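Major pilin backbone protein T-antigen, T13 (Streptococcus pyogenes, PDB 6BBT) is the major pilin that forms the backbone of the cell-surface pilus and serves as the trypsin-resistant T antigen used in serotyping. Local coordinates at residues Leu180-Ser185 and Ile221-Leu226; Gln192-Ile197 and Lys225-Ile230. All blocks are in the same frame, centred on the assembly; numbering follows the deposited sequence. Where two conformers were deposited one is given.

Interaction 1. Residues Leu180-Ser185 and Ile221-Leu226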
loop_
_atom_site.group_PDB
_atom_site.type_symbol
_atom_site.label_atom_id
_atom_site.label_comp_id
_atom_site.label_asym_id
_atom_site.label_seq_id
_atom_site.Cartn_x
_atom_site.Cartn_y
_atom_site.Cartn_z
ATOM N N LEU A 180 13.293 21.363 1.629
ATOM C CA LEU A 180 12.428 20.329 1.129
ATOM C C LEU A 180 11.276 20.149 2.101
ATOM O O LEU A 180 11.476 20.154 3.319
ATOM C CB LEU A 180 13.212 19.034 1.011
ATOM C CG LEU A 180 12.487 17.774 0.570
ATOM C CD1 LEU A 180 12.116 17.811 -0.907
ATOM C CD2 LEU A 180 13.368 16.586 0.887
ATOM N N ILE A 181 10.077 19.968 1.555
ATOM C CA ILE A 181 8.931 19.584 2.349
ATOM C C ILE A 181 8.246 18.418 1.635
ATOM O O ILE A 181 8.069 18.437 0.418
ATOM C CB ILE A 181 7.988 20.780 2.638
ATOM C CG1 ILE A 181 6.749 20.339 3.412
ATOM C CG2 ILE A 181 7.561 21.459 1.365
ATOM C CD1 ILE A 181 6.077 21.496 4.131
ATOM N N LEU A 182 7.965 17.362 2.391
ATOM C CA LEU A 182 7.162 16.259 1.910
ATOM C C LEU A 182 5.773 16.526 2.465
ATOM O O LEU A 182 5.608 16.606 3.681
ATOM C CB LEU A 182 7.713 14.945 2.436
ATOM C CG LEU A 182 9.182 14.623 2.190
ATOM C CD1 LEU A 182 9.457 13.244 2.732
ATOM C CD2 LEU A 182 9.552 14.685 0.722
ATOM N N GLU A 183 4.782 16.715 1.603
ATOM C CA GLU A 183 3.437 17.049 2.088
ATOM C C GLU A 183 2.754 15.766 2.489
ATOM O O GLU A 183 2.910 14.754 1.816
ATOM C CB GLU A 183 2.575 17.729 1.020
ATOM C CG GLU A 183 3.179 18.940 0.354
ATOM C CD GLU A 183 3.224 20.170 1.224
ATOM O OE1 GLU A 183 3.742 21.184 0.719
ATOM O OE2 GLU A 183 2.741 20.144 2.384
ATOM N N ALA A 184 1.995 15.811 3.571
ATOM C CA ALA A 184 1.177 14.676 3.967
ATOM C C ALA A 184 0.110 14.345 2.894
ATOM O O ALA A 184 -0.358 15.224 2.155
ATOM C CB ALA A 184 0.531 14.950 5.326
ATOM N N SER A 185 -0.198 13.054 2.768
ATOM C CA SER A 185 -1.312 12.561 1.956
ATOM C C SER A 185 -2.208 11.756 2.868
ATOM O O SER A 185 -1.887 11.558 4.044
ATOM C CB SER A 185 -0.798 11.680 0.808
ATOM O OG SER A 185 -0.257 10.439 1.276
ATOM N N ILE A 221 22.051 14.656 -2.194
ATOM C CA ILE A 221 21.334 14.060 -1.076
ATOM C C ILE A 221 20.373 13.041 -1.720
ATOM O O ILE A 221 20.018 13.192 -2.894
ATOM C CB ILE A 221 20.677 15.209 -0.274
ATOM C CG1 ILE A 221 20.486 14.845 1.174
ATOM C CG2 ILE A 221 19.384 15.714 -0.921
ATOM C CD1 ILE A 221 20.123 16.052 2.017
ATOM N N MET A 222 20.018 11.968 -1.013
ATOM C CA MET A 222 19.063 10.990 -1.566
ATOM C C MET A 222 18.102 10.468 -0.514
ATOM O O MET A 222 18.497 10.153 0.607
ATOM C CB MET A 222 19.755 9.797 -2.234
ATOM C CG MET A 222 18.762 8.886 -2.982
ATOM S SD MET A 222 19.396 7.291 -3.542
ATOM C CE MET A 222 20.676 7.025 -2.335
ATOM N N LEU A 223 16.832 10.383 -0.899
ATOM C CA LEU A 223 15.810 9.738 -0.103
ATOM C C LEU A 223 15.560 8.458 -0.862
ATOM O O LEU A 223 14.980 8.502 -1.946
ATOM C CB LEU A 223 14.546 10.606 -0.003
ATOM C CG LEU A 223 14.768 11.986 0.628
ATOM C CD1 LEU A 223 14.937 13.037 -0.460
ATOM C CD2 LEU A 223 13.642 12.405 1.566
ATOM N N ALA A 224 15.994 7.325 -0.318
ATOM C CA ALA A 224 16.037 6.061 -1.092
ATOM C C ALA A 224 14.796 5.175 -0.954
ATOM O O ALA A 224 14.627 4.237 -1.743
ATOM C CB ALA A 224 17.273 5.258 -0.713
ATOM N N LYS A 225 13.969 5.445 0.063
ATOM C CA LYS A 225 12.813 4.633 0.406
ATOM C C LYS A 225 11.614 5.576 0.594
ATOM O O LYS A 225 10.991 5.620 1.641
ATOM C CB LYS A 225 13.111 3.813 1.665
ATOM C CG LYS A 225 14.272 2.797 1.501
ATOM C CD LYS A 225 14.658 2.110 2.809
ATOM C CE LYS A 225 15.945 1.278 2.674
ATOM N NZ LYS A 225 16.338 0.564 3.947
ATOM N N LEU A 226 11.321 6.324 -0.462
ATOM C CA LEU A 226 10.350 7.389 -0.440
ATOM C C LEU A 226 8.948 6.832 -0.761
ATOM O O LEU A 226 8.812 6.048 -1.696
ATOM C CB LEU A 226 10.754 8.435 -1.479
ATOM C CG LEU A 226 10.018 9.763 -1.516
ATOM C CD1 LEU A 226 10.143 10.574 -0.235
ATOM C CD2 LEU A 226 10.550 10.573 -2.674
#
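Leu180 and Leu182 meet Leu223 and Leu226 in the buried interior of the second half of the pilin. Leu180 and Leu223 approach tip to tip: CD2 of Leu180 stands 4.1 Å from CD1 of Leu223. Leu182 makes its closest approach to both partners with CD1, which lies 4.1 Å from CD1 of Leu226 and, less closely, 4.4 Å from CD2 of Leu223; its other methyl, CD2, also flanks CD1 of Leu226. The side chain of Leu182 slants across that of Leu226, whose CG swings anti to the backbone N (chi1 -171°) and brings CD1 back toward the strand carrying Leu182. The backbones themselves stay well apart, with the CA atoms of Leu182 and Leu226 separated by 9.7 Å, and the leucine branches bridge this gap. Strand 176-183 belongs to a four-stranded antiparallel sheet and packs here against strand 220-227 of the other layer, as expected for a beta sandwich of the transthyretin clan. Phe213 beside Leu180 and Val194 beside Leu182 extend the same apolar core.

Away from this line the two segments part company. Ile181 and Glu183 are turned to the outer side of their sheet, where both touch Lys233, and each is partly exposed. At the corner formed by Ala224 and Lys225, the long Lys225 chain likewise leaves the interior, and its NZ forms salt bridges with Asp21 and Glu23. Between the segments only methyl groups meet, without a directional bond to fix their rotation, so the association rests on dispersion and the burial of apolar surface.

Interaction 2. Residues Gln192-Ile197 and Lys225-Ile230; sequences QVVKII and KLPIGI
The Pro227 ring is approached by Val194 at its CD and CG atoms: CG2 of Val194 lies 3.8 Å from CD and 4.1 Å from CG of the proline, and Tyr188 also packs on this ring. Beside it, the flat peptide group following Lys225 presents its carbonyl to the other branch of the valine, with CG1 of Val194 4.1 Å from Lys225 O. That branch is anti to the backbone N (chi1 176°) and reaches further to CD1 of Leu226, at 3.8 Å. CG1 also touches CD of Pro227, so this proline atom lies against both branches of the valine, whereas CG2 meets the proline alone.

Strands 193-198 and 220-227 are antiparallel neighbours in one sheet of this beta-sandwich domain, but the chain turns a corner at Lys225 and the two backbones separate there. Two waters fill in for direct strand pairing. The first accepts from Lys195 N and donates to Lys225 O, each at 3.0 Å; the second accepts from Lys225 N and donates to Lys195 O, each at 2.7 Å. Both backbone polar atoms of Lys195 and both of Lys225 are thereby satisfied across the widened gap.

The two lysine side chains diverge from the waters. Lys195 starts toward the opposing segment, then bends off to a salt bridge with Asp204, whereas Lys225 is almost fully extended beyond CB and reaches its partner Asp21 in the N-terminal half of the chain. Pro227 O accepts a hydrogen bond from Thr266 OG1, tying the backbone at Pro227 to Thr266.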
loop_
_atom_site.group_PDB
_atom_site.type_symbol
_atom_site.label_atom_id
_atom_site.label_comp_id
_atom_site.label_asym_id
_atom_site.label_seq_id
_atom_site.Cartn_x
_atom_site.Cartn_y
_atom_site.Cartn_z
ATOM N N GLN A 192 5.148 11.445 10.379
ATOM C CA GLN A 192 5.874 10.194 10.107
ATOM C C GLN A 192 7.209 10.531 9.472
ATOM O O GLN A 192 7.391 11.637 8.943
ATOM C CB GLN A 192 5.031 9.283 9.226
ATOM C CG GLN A 192 3.732 8.897 9.912
ATOM C CD GLN A 192 3.965 8.023 11.121
ATOM O OE1 GLN A 192 4.726 7.088 11.069
ATOM N NE2 GLN A 192 3.308 8.321 12.209
ATOM N N VAL A 193 8.156 9.595 9.519
ATOM C CA VAL A 193 9.524 9.884 9.093
ATOM C C VAL A 193 9.892 9.091 7.834
ATOM O O VAL A 193 9.425 7.973 7.631
ATOM C CB VAL A 193 10.587 9.674 10.203
ATOM C CG1 VAL A 193 10.375 10.641 11.352
ATOM C CG2 VAL A 193 10.603 8.276 10.766
ATOM N N VAL A 194 10.660 9.746 6.978
ATOM C CA VAL A 194 11.206 9.175 5.767
ATOM C C VAL A 194 12.727 9.367 5.871
ATOM O O VAL A 194 13.221 10.434 6.269
ATOM C CB VAL A 194 10.648 9.907 4.510
ATOM C CG1 VAL A 194 11.285 9.396 3.218
ATOM C CG2 VAL A 194 9.121 9.732 4.417
ATOM N N LYS A 195 13.467 8.336 5.485
ATOM C CA LYS A 195 14.920 8.376 5.570
ATOM C C LYS A 195 15.544 9.235 4.467
ATOM O O LYS A 195 15.072 9.264 3.337
ATOM C CB LYS A 195 15.488 6.966 5.495
ATOM C CG LYS A 195 14.991 6.072 6.610
ATOM C CD LYS A 195 15.628 6.487 7.931
ATOM C CE LYS A 195 14.892 5.895 9.081
ATOM N NZ LYS A 195 15.676 6.185 10.310
ATOM N N ILE A 196 16.601 9.950 4.825
ATOM C CA ILE A 196 17.400 10.689 3.887
ATOM C C ILE A 196 18.874 10.341 4.162
ATOM O O ILE A 196 19.253 10.154 5.327
ATOM C CB ILE A 196 17.144 12.201 3.992
ATOM C CG1 ILE A 196 17.827 12.978 2.868
ATOM C CG2 ILE A 196 17.563 12.787 5.331
ATOM C CD1 ILE A 196 17.317 14.397 2.723
ATOM N N ILE A 197 19.680 10.273 3.104
ATOM C CA ILE A 197 21.126 10.082 3.246
ATOM C C ILE A 197 21.790 11.374 2.855
ATOM O O ILE A 197 21.633 11.851 1.734
ATOM C CB ILE A 197 21.659 8.900 2.422
ATOM C CG1 ILE A 197 20.939 7.626 2.868
ATOM C CG2 ILE A 197 23.194 8.797 2.590
ATOM C CD1 ILE A 197 21.116 6.442 1.951
ATOM N N LYS A 225 13.969 5.445 0.063
ATOM C CA LYS A 225 12.813 4.633 0.406
ATOM C C LYS A 225 11.614 5.576 0.594
ATOM O O LYS A 225 10.991 5.620 1.641
ATOM C CB LYS A 225 13.111 3.813 1.665
ATOM C CG LYS A 225 14.272 2.797 1.501
ATOM C CD LYS A 225 14.658 2.110 2.809
ATOM C CE LYS A 225 15.945 1.278 2.674
ATOM N NZ LYS A 225 16.338 0.564 3.947
ATOM N N LEU A 226 11.321 6.324 -0.462
ATOM C CA LEU A 226 10.350 7.389 -0.440
ATOM C C LEU A 226 8.948 6.832 -0.761
ATOM O O LEU A 226 8.812 6.048 -1.696
ATOM C CB LEU A 226 10.754 8.435 -1.479
ATOM C CG LEU A 226 10.018 9.763 -1.516
ATOM C CD1 LEU A 226 10.143 10.574 -0.235
ATOM C CD2 LEU A 226 10.550 10.573 -2.674
ATOM N N PRO A 227 7.912 7.232 0.008
ATOM C CA PRO A 227 6.569 6.778 -0.300
ATOM C C PRO A 227 6.096 7.245 -1.675
ATOM O O PRO A 227 6.447 8.351 -2.117
ATOM C CB PRO A 227 5.705 7.391 0.808
ATOM C CG PRO A 227 6.634 7.656 1.917
ATOM C CD PRO A 227 7.947 7.999 1.269
ATOM N N ILE A 228 5.359 6.367 -2.352
ATOM C CA ILE A 228 4.792 6.648 -3.667
ATOM C C ILE A 228 3.476 7.384 -3.493
ATOM O O ILE A 228 2.659 7.020 -2.654
ATOM C CB ILE A 228 4.625 5.363 -4.498
ATOM C CG1 ILE A 228 6.011 4.907 -4.939
ATOM C CG2 ILE A 228 3.727 5.616 -5.730
ATOM C CD1 ILE A 228 6.062 3.536 -5.544
ATOM N N GLY A 229 3.294 8.443 -4.271
ATOM C CA GLY A 229 2.047 9.193 -4.251
ATOM C C GLY A 229 2.029 10.399 -3.335
ATOM O O GLY A 229 1.008 11.074 -3.258
ATOM N N ILE A 230 3.119 10.692 -2.620
ATOM C CA ILE A 230 3.153 11.935 -1.847
ATOM C C ILE A 230 3.667 13.047 -2.729
ATOM O O ILE A 230 4.288 12.791 -3.747
ATOM C CB ILE A 230 3.967 11.845 -0.539
ATOM C CG1 ILE A 230 5.437 11.501 -0.770
ATOM C CG2 ILE A 230 3.305 10.844 0.397
ATOM C CD1 ILE A 230 6.275 11.781 0.468
HETATM O O HOH W 1 11.992 5.930 4.432
HETATM O O HOH W 2 13.809 7.239 2.080
#

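How the interactions relate
The centres of the two interactions lie only 4 Å apart, and both end on strand 220-227, sharing Lys225 and Leu226. Along the chain, strand 176-183 comes first, strand 193-198 follows it, and the common partner comes last. Interaction 1 runs between the two layers of the sandwich, whereas interaction 2 lies where strand 193-198 and its sheet neighbour 220-227 part at the corner, with its apolar contacts made by residues beyond it. Before the corner, Met222 O and Ile197 N, 2.8 Å apart, probably hydrogen-bond, and CB of Leu223 packs 3.6 Å from Lys195 O. The same apolar core thus continues from one contact to the other.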